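Antitoxin RnlB (Escherichia coli, PDB 6Y2P) acts as the labile antitoxin of a type II toxin-antitoxin system, inhibiting the endonuclease activity of its cognate toxin RnlA. Local coordinates at residues C[15-20]-C[48-53]; C[56-61]-C[108-113]. All coordinates share one frame; numbering follows the deposited sequence.

In the fold
From the N terminus, edge strand 2-7 is followed by strand 13-19, second in the mixed sheet; the chain then leaves it, forms helix 29-39 and returns as the central strand 46-51. Contact 1 closes this excursion by pairing 15-20 with 48-53, the two strands of a beta-alpha-beta unit. Helix 53-56 follows at once, and contact 2 opens at its end. The 46 residues between 56-61 and 108-113 supply the last two strands and helices 88-99 and 102-106 before contact 2 closes. The loops therefore neither nest nor cross but follow in series. The centres of the two contacts lie about 14 Å apart, and L53 bridges them, its O being 3.4 Å from L110 CD2.

Contact 1: residues C[15-20]-C[48-53]; sequences AVVMAT and ILFDLL
V17 and F50 project together from one face of the sheet. V17 CG1 reaches F50 CE2 at 3.4 Å, while V17 CG2 sits over one face of the ring, nearer its margin than its centre, in a CH-pi contact 4.2 Å from the centroid. With CG1 anti to the backbone N (chi1 -175°), CG2 is left beside that N and meets I48 CG2, 3.7 Å away, so one valine packs on two neighbours of the facing strand. Beneath this layer the backbones pair in parallel, at an axis angle of 19°. Two bonds tie V17 to that strand: its N donates to L49 O at 2.8 Å, and its O accepts from D51 N at 2.7 Å. A19 N continues the pattern to D51 O (3.0 Å), nearly in line with the carbonyl at 175°. V16 and M18 pair their backbones with strand 2-7 instead. Their side chains share the other face with L49 and D51, and there M18 and D51 touch L94 of helix 88-99. In the next shell, I32 of helix 29-39 meets V17, and L36 meets I48, so the crossover helix packs on the face that carries F50. At the strand end, D51 OD1 accepts from L53 N at 2.9 Å, from above the carboxylate plane, in an Asx turn, and R62 NE forms a salt bridge to the same OD1. The beta-alpha-beta core is thus apolar beneath its crossover helix, while the opposite face holds a buried carboxylate whose arginine and backbone N-H partners would be expected to stabilise its ionised form.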
ATOM      1  N   ALA C  15     -32.882 -25.049   0.215  1.00104.07           N
ATOM      2  CA  ALA C  15     -33.263 -23.645   0.136  1.00103.06           C
ATOM      3  C   ALA C  15     -32.101 -22.823  -0.415  1.00 99.57           C
ATOM      4  O   ALA C  15     -30.931 -23.211  -0.319  1.00101.39           O
ATOM      5  CB  ALA C  15     -33.695 -23.107   1.504  1.00103.44           C
ATOM      6  N   VAL C  16     -32.442 -21.651  -0.943  1.00 97.05           N
ATOM      7  CA  VAL C  16     -31.474 -20.668  -1.427  1.00 88.73           C
ATOM      8  C   VAL C  16     -31.748 -19.352  -0.712  1.00 89.68           C
ATOM      9  O   VAL C  16     -32.858 -18.808  -0.795  1.00102.52           O
ATOM     10  CB  VAL C  16     -31.550 -20.462  -2.950  1.00 87.02           C
ATOM     11  CG1 VAL C  16     -30.505 -19.455  -3.372  1.00 81.17           C
ATOM     12  CG2 VAL C  16     -31.367 -21.754  -3.698  1.00 83.71           C
ATOM     13  N   VAL C  17     -30.735 -18.824  -0.049  1.00 80.85           N
ATOM     14  CA  VAL C  17     -30.840 -17.652   0.807  1.00 77.91           C
ATOM     15  C   VAL C  17     -30.003 -16.553   0.189  1.00 82.69           C
ATOM     16  O   VAL C  17     -28.788 -16.711   0.020  1.00 88.49           O
ATOM     17  CB  VAL C  17     -30.330 -17.937   2.224  1.00 80.75           C
ATOM     18  CG1 VAL C  17     -30.564 -16.733   3.109  1.00 86.20           C
ATOM     19  CG2 VAL C  17     -30.980 -19.197   2.795  1.00 81.36           C
ATOM     20  N   MET C  18     -30.633 -15.435  -0.107  1.00 81.47           N
ATOM     21  CA  MET C  18     -29.982 -14.301  -0.735  1.00 73.13           C
ATOM     22  C   MET C  18     -29.910 -13.114   0.228  1.00 78.69           C
ATOM     23  O   MET C  18     -30.880 -12.811   0.926  1.00 85.00           O
ATOM     24  CB  MET C  18     -30.766 -13.921  -1.967  1.00 75.40           C
ATOM     25  CG  MET C  18     -30.346 -12.636  -2.556  1.00 88.54           C
ATOM     26  SD  MET C  18     -30.992 -12.640  -4.212  1.00 92.88           S
ATOM     27  CE  MET C  18     -31.356 -10.920  -4.475  1.00 86.17           C
ATOM     28  N   ALA C  19     -28.767 -12.441   0.272  1.00 72.03           N
ATOM     29  CA  ALA C  19     -28.672 -11.219   1.058  1.00 70.65           C
ATOM     30  C   ALA C  19     -29.384 -10.061   0.348  1.00 81.88           C
ATOM     31  O   ALA C  19     -29.338  -9.935  -0.883  1.00 82.31           O
ATOM     32  CB  ALA C  19     -27.214 -10.861   1.327  1.00 60.52           C
ATOM     33  N   THR C  20     -30.007  -9.185   1.150  1.00 73.79           N
ATOM     34  CA  THR C  20     -30.795  -8.052   0.669  1.00 72.97           C
ATOM     35  C   THR C  20     -30.142  -6.686   0.893  1.00 68.33           C
ATOM     36  O   THR C  20     -30.784  -5.669   0.622  1.00 80.55           O
ATOM     37  CB  THR C  20     -32.165  -8.063   1.368  1.00 80.80           C
ATOM     38  OG1 THR C  20     -31.975  -7.912   2.785  1.00 83.43           O
ATOM     39  CG2 THR C  20     -32.952  -9.339   1.080  1.00 85.48           C
ATOM     40  N   ILE C  48     -27.814 -25.886   2.135  1.00 97.01           N
ATOM     41  CA  ILE C  48     -28.365 -24.565   1.915  1.00 84.58           C
ATOM     42  C   ILE C  48     -27.329 -23.787   1.136  1.00 83.98           C
ATOM     43  O   ILE C  48     -26.155 -23.748   1.526  1.00 90.72           O
ATOM     44  CB  ILE C  48     -28.686 -23.869   3.249  1.00 92.31           C
ATOM     45  CG1 ILE C  48     -29.593 -24.751   4.098  1.00109.20           C
ATOM     46  CG2 ILE C  48     -29.339 -22.513   3.037  1.00 79.56           C
ATOM     47  CD1 ILE C  48     -30.312 -23.981   5.168  1.00112.76           C
ATOM     48  N   LEU C  49     -27.743 -23.211   0.021  1.00 87.76           N
ATOM     49  CA  LEU C  49     -26.916 -22.272  -0.721  1.00 85.79           C
ATOM     50  C   LEU C  49     -27.252 -20.837  -0.315  1.00 87.74           C
ATOM     51  O   LEU C  49     -28.425 -20.455  -0.290  1.00 98.10           O
ATOM     52  CB  LEU C  49     -27.127 -22.469  -2.219  1.00 82.04           C
ATOM     53  CG  LEU C  49     -26.489 -21.394  -3.092  1.00 78.36           C
ATOM     54  CD1 LEU C  49     -25.009 -21.417  -2.846  1.00 79.18           C
ATOM     55  CD2 LEU C  49     -26.839 -21.654  -4.574  1.00 78.76           C
ATOM     56  N   PHE C  50     -26.224 -20.049  -0.015  1.00 83.20           N
ATOM     57  CA  PHE C  50     -26.316 -18.629   0.308  1.00 74.91           C
ATOM     58  C   PHE C  50     -25.678 -17.828  -0.826  1.00 75.25           C
ATOM     59  O   PHE C  50     -24.516 -18.086  -1.196  1.00 77.74           O
ATOM     60  CB  PHE C  50     -25.559 -18.289   1.605  1.00 72.04           C
ATOM     61  CG  PHE C  50     -26.302 -18.593   2.861  1.00 73.52           C
ATOM     62  CD1 PHE C  50     -26.212 -19.847   3.443  1.00 77.70           C
ATOM     63  CD2 PHE C  50     -27.049 -17.615   3.491  1.00 74.96           C
ATOM     64  CE1 PHE C  50     -26.880 -20.131   4.616  1.00 82.76           C
ATOM     65  CE2 PHE C  50     -27.738 -17.881   4.666  1.00 77.56           C
ATOM     66  CZ  PHE C  50     -27.660 -19.143   5.228  1.00 86.99           C
ATOM     67  N   ASP C  51     -26.415 -16.849  -1.348  1.00 64.74           N
ATOM     68  CA  ASP C  51     -25.867 -15.838  -2.256  1.00 67.66           C
ATOM     69  C   ASP C  51     -25.587 -14.547  -1.475  1.00 74.51           C
ATOM     70  O   ASP C  51     -26.515 -13.878  -1.017  1.00 87.96           O
ATOM     71  CB  ASP C  51     -26.834 -15.571  -3.407  1.00 72.95           C
ATOM     72  CG  ASP C  51     -26.380 -14.433  -4.304  1.00 75.01           C
ATOM     73  OD1 ASP C  51     -25.270 -13.883  -4.088  1.00 71.10           O
ATOM     74  OD2 ASP C  51     -27.110 -14.110  -5.251  1.00 76.27           O
ATOM     75  N   LEU C  52     -24.318 -14.173  -1.327  1.00 67.76           N
ATOM     76  CA  LEU C  52     -24.009 -13.025  -0.488  1.00 62.11           C
ATOM     77  C   LEU C  52     -23.663 -11.765  -1.280  1.00 67.39           C
ATOM     78  O   LEU C  52     -23.049 -10.832  -0.712  1.00 57.26           O
ATOM     79  CB  LEU C  52     -22.876 -13.383   0.469  1.00 55.82           C
ATOM     80  CG  LEU C  52     -22.992 -14.722   1.218  1.00 61.71           C
ATOM     81  CD1 LEU C  52     -21.709 -15.044   2.011  1.00 58.94           C
ATOM     82  CD2 LEU C  52     -24.168 -14.699   2.180  1.00 67.21           C
ATOM     83  N   LEU C  53     -24.124 -11.678  -2.539  1.00 63.10           N
ATOM     84  CA  LEU C  53     -23.686 -10.615  -3.450  1.00 63.12           C
ATOM     85  C   LEU C  53     -23.813  -9.226  -2.824  1.00 69.15           C
ATOM     86  O   LEU C  53     -22.869  -8.425  -2.873  1.00 72.77           O
ATOM     87  CB  LEU C  53     -24.482 -10.666  -4.750  1.00 64.71           C
ATOM     88  CG  LEU C  53     -24.218  -9.443  -5.640  1.00 60.60           C
ATOM     89  CD1 LEU C  53     -22.818  -9.566  -6.165  1.00 59.80           C
ATOM     90  CD2 LEU C  53     -25.223  -9.231  -6.778  1.00 63.76           C
TER

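Contact 2: residues C[56-61]-C[108-113]; sequences NGPEWN and SVLSPD
L110 and V109 each press one methyl against the backbone around G57, and these two touches make up most of the contact. L110 CD2 lies 3.5 Å from G57 CA, and V109 CG2 lies 3.6 Å from G57 N. The valine methyl gets there because chi1 of -62° places CG2 between its own backbone N and carbonyl carbon. G57 leaves helix 53-56 with a positive phi of 73° and an extended psi of 179°, a conformation readily adopted by glycine; these backbone angles account for the residue without appeal to the leucine. Looser packing begins at P58, the centre of an inverse gamma turn, whose CD is 4.4 Å from L110 CD2. Only 125 Å² is buried in all. Within 108-113, S108 OG accepts from L110 N at 2.6 Å in an ST turn and is also bonded to L105 O. Within 56-61, N56 ND2 makes a long bond to N61 O, 3.3 Å, from above the carbonyl plane, although its stronger partner is a backbone group of another protein chain. Beyond P58 the loop turns away from 108-113 and toward neighbouring chains: E59 OE2 forms a salt bridge with a basic side chain of one, and W60 a cation-pi contact with a basic side chain of another. Apolar methyls, L53 under both L110 and P58, and a V109-C54 backbone hydrogen bond thus join 108-113 to helix 53-56 and its C-terminal end, whereas the polar and aromatic groups of 56-61 are consistent with an inter-chain surface.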
ATOM      1  N   ASN C  56     -21.135  -8.997  -0.092  1.00 69.39           N
ATOM      2  CA  ASN C  56     -19.789  -9.370  -0.448  1.00 61.96           C
ATOM      3  C   ASN C  56     -19.328  -8.850  -1.799  1.00 59.49           C
ATOM      4  O   ASN C  56     -18.127  -8.857  -2.059  1.00 58.20           O
ATOM      5  CB  ASN C  56     -19.699 -10.896  -0.396  1.00 59.48           C
ATOM      6  CG  ASN C  56     -19.358 -11.400   1.020  1.00 61.74           C
ATOM      7  OD1 ASN C  56     -19.142 -10.594   1.953  1.00 58.22           O
ATOM      8  ND2 ASN C  56     -19.272 -12.716   1.179  1.00 53.30           N
ATOM      9  N   GLY C  57     -20.204  -8.272  -2.602  1.00 59.49           N
ATOM     10  CA  GLY C  57     -19.836  -7.930  -3.956  1.00 65.16           C
ATOM     11  C   GLY C  57     -19.717  -9.162  -4.842  1.00 66.26           C
ATOM     12  O   GLY C  57     -19.870 -10.305  -4.386  1.00 59.04           O
ATOM     13  N   PRO C  58     -19.400  -8.961  -6.126  1.00 69.63           N
ATOM     14  CA  PRO C  58     -19.257 -10.094  -7.057  1.00 74.12           C
ATOM     15  C   PRO C  58     -17.891 -10.772  -6.929  1.00 72.55           C
ATOM     16  O   PRO C  58     -17.074 -10.759  -7.855  1.00 72.09           O
ATOM     17  CB  PRO C  58     -19.447  -9.413  -8.413  1.00 70.20           C
ATOM     18  CG  PRO C  58     -18.737  -8.116  -8.211  1.00 73.86           C
ATOM     19  CD  PRO C  58     -18.884  -7.723  -6.731  1.00 72.40           C
ATOM     20  N   GLU C  59     -17.626 -11.354  -5.753  1.00 60.81           N
ATOM     21  CA  GLU C  59     -16.309 -11.831  -5.365  1.00 58.66           C
ATOM     22  C   GLU C  59     -16.259 -13.357  -5.398  1.00 69.87           C
ATOM     23  O   GLU C  59     -17.273 -14.026  -5.618  1.00 72.13           O
ATOM     24  CB  GLU C  59     -15.936 -11.301  -3.979  1.00 53.69           C
ATOM     25  CG  GLU C  59     -15.290  -9.921  -4.016  1.00 59.18           C
ATOM     26  CD  GLU C  59     -13.968  -9.953  -4.778  1.00 67.72           C
ATOM     27  OE1 GLU C  59     -13.403 -11.060  -4.927  1.00 71.48           O
ATOM     28  OE2 GLU C  59     -13.503  -8.893  -5.246  1.00 68.98           O
ATOM     29  N   TRP C  60     -15.057 -13.906  -5.156  1.00 59.26           N
ATOM     30  CA  TRP C  60     -14.849 -15.345  -5.264  1.00 61.31           C
ATOM     31  C   TRP C  60     -15.543 -16.129  -4.156  1.00 67.08           C
ATOM     32  O   TRP C  60     -15.685 -17.355  -4.276  1.00 74.26           O
ATOM     33  CB  TRP C  60     -13.355 -15.665  -5.281  1.00 68.58           C
ATOM     34  CG  TRP C  60     -12.613 -15.080  -4.126  1.00 67.07           C
ATOM     35  CD1 TRP C  60     -11.990 -13.858  -4.074  1.00 67.29           C
ATOM     36  CD2 TRP C  60     -12.431 -15.678  -2.840  1.00 66.75           C
ATOM     37  NE1 TRP C  60     -11.418 -13.670  -2.829  1.00 68.34           N
ATOM     38  CE2 TRP C  60     -11.681 -14.772  -2.057  1.00 63.53           C
ATOM     39  CE3 TRP C  60     -12.816 -16.896  -2.279  1.00 69.44           C
ATOM     40  CZ2 TRP C  60     -11.321 -15.047  -0.757  1.00 67.48           C
ATOM     41  CZ3 TRP C  60     -12.445 -17.168  -0.983  1.00 71.55           C
ATOM     42  CH2 TRP C  60     -11.711 -16.249  -0.235  1.00 70.95           C
ATOM     43  N   ASN C  61     -15.914 -15.472  -3.058  1.00 65.43           N
ATOM     44  CA  ASN C  61     -16.708 -16.088  -1.992  1.00 72.07           C
ATOM     45  C   ASN C  61     -18.110 -15.481  -1.932  1.00 71.69           C
ATOM     46  O   ASN C  61     -18.663 -15.235  -0.856  1.00 72.06           O
ATOM     47  CB  ASN C  61     -16.008 -15.974  -0.638  1.00 65.49           C
ATOM     48  CG  ASN C  61     -15.898 -14.546  -0.161  1.00 57.86           C
ATOM     49  OD1 ASN C  61     -16.128 -13.595  -0.929  1.00 66.25           O
ATOM     50  ND2 ASN C  61     -15.521 -14.376   1.114  1.00 50.38           N
ATOM     51  N   SER C 108     -26.647  -2.142  -1.007  1.00 69.19           N
ATOM     52  CA  SER C 108     -25.600  -3.127  -1.150  1.00 62.95           C
ATOM     53  C   SER C 108     -24.220  -2.507  -1.018  1.00 66.72           C
ATOM     54  O   SER C 108     -24.050  -1.295  -0.845  1.00 72.82           O
ATOM     55  CB  SER C 108     -25.710  -3.795  -2.515  1.00 67.37           C
ATOM     56  OG  SER C 108     -24.904  -3.138  -3.491  1.00 63.88           O
ATOM     57  N   VAL C 109     -23.200  -3.360  -1.138  1.00 56.43           N
ATOM     58  CA  VAL C 109     -21.854  -2.845  -1.285  1.00 53.47           C
ATOM     59  C   VAL C 109     -21.456  -2.698  -2.752  1.00 54.51           C
ATOM     60  O   VAL C 109     -20.348  -2.218  -3.026  1.00 58.37           O
ATOM     61  CB  VAL C 109     -20.863  -3.724  -0.489  1.00 58.43           C
ATOM     62  CG1 VAL C 109     -21.200  -3.669   0.978  1.00 54.21           C
ATOM     63  CG2 VAL C 109     -20.869  -5.156  -0.988  1.00 54.55           C
ATOM     64  N   LEU C 110     -22.345  -3.022  -3.702  1.00 54.78           N
ATOM     65  CA  LEU C 110     -21.967  -2.984  -5.118  1.00 67.87           C
ATOM     66  C   LEU C 110     -21.708  -1.560  -5.602  1.00 67.66           C
ATOM     67  O   LEU C 110     -22.359  -0.611  -5.173  1.00 70.04           O
ATOM     68  CB  LEU C 110     -23.046  -3.623  -6.001  1.00 63.99           C
ATOM     69  CG  LEU C 110     -23.505  -5.047  -5.656  1.00 67.44           C
ATOM     70  CD1 LEU C 110     -24.002  -5.769  -6.905  1.00 68.49           C
ATOM     71  CD2 LEU C 110     -22.426  -5.844  -4.999  1.00 57.72           C
ATOM     72  N   SER C 111     -20.763  -1.423  -6.532  1.00 65.84           N
ATOM     73  CA  SER C 111     -20.535  -0.173  -7.252  1.00 67.45           C
ATOM     74  C   SER C 111     -21.397  -0.128  -8.501  1.00 75.50           C
ATOM     75  O   SER C 111     -22.010  -1.132  -8.892  1.00 76.65           O
ATOM     76  CB  SER C 111     -19.064  -0.054  -7.620  1.00 72.98           C
ATOM     77  OG  SER C 111     -18.845   1.145  -8.365  1.00 84.57           O
ATOM     78  N   PRO C 112     -21.497   1.037  -9.152  1.00 93.95           N
ATOM     79  CA  PRO C 112     -22.214   1.076 -10.446  1.00 98.76           C
ATOM     80  C   PRO C 112     -21.650   0.108 -11.490  1.00 99.74           C
ATOM     81  O   PRO C 112     -22.426  -0.602 -12.150  1.00100.80           O
ATOM     82  CB  PRO C 112     -22.085   2.541 -10.863  1.00 95.60           C
ATOM     83  CG  PRO C 112     -22.004   3.262  -9.522  1.00 86.08           C
ATOM     84  CD  PRO C 112     -21.222   2.386  -8.625  1.00 84.24           C
ATOM     85  N   ASP C 113     -20.324   0.035 -11.646  1.00 98.99           N
ATOM     86  CA  ASP C 113     -19.739  -0.952 -12.558  1.00106.39           C
ATOM     87  C   ASP C 113     -20.082  -2.385 -12.142  1.00105.96           C
ATOM     88  O   ASP C 113     -20.278  -3.255 -12.999  1.00113.43           O
ATOM     89  CB  ASP C 113     -18.226  -0.768 -12.646  1.00107.82           C
ATOM     90  CG  ASP C 113     -17.824   0.251 -13.694  1.00124.07           C
ATOM     91  OD1 ASP C 113     -18.709   0.909 -14.296  1.00130.97           O
ATOM     92  OD2 ASP C 113     -16.607   0.394 -13.920  1.00130.61           O
TER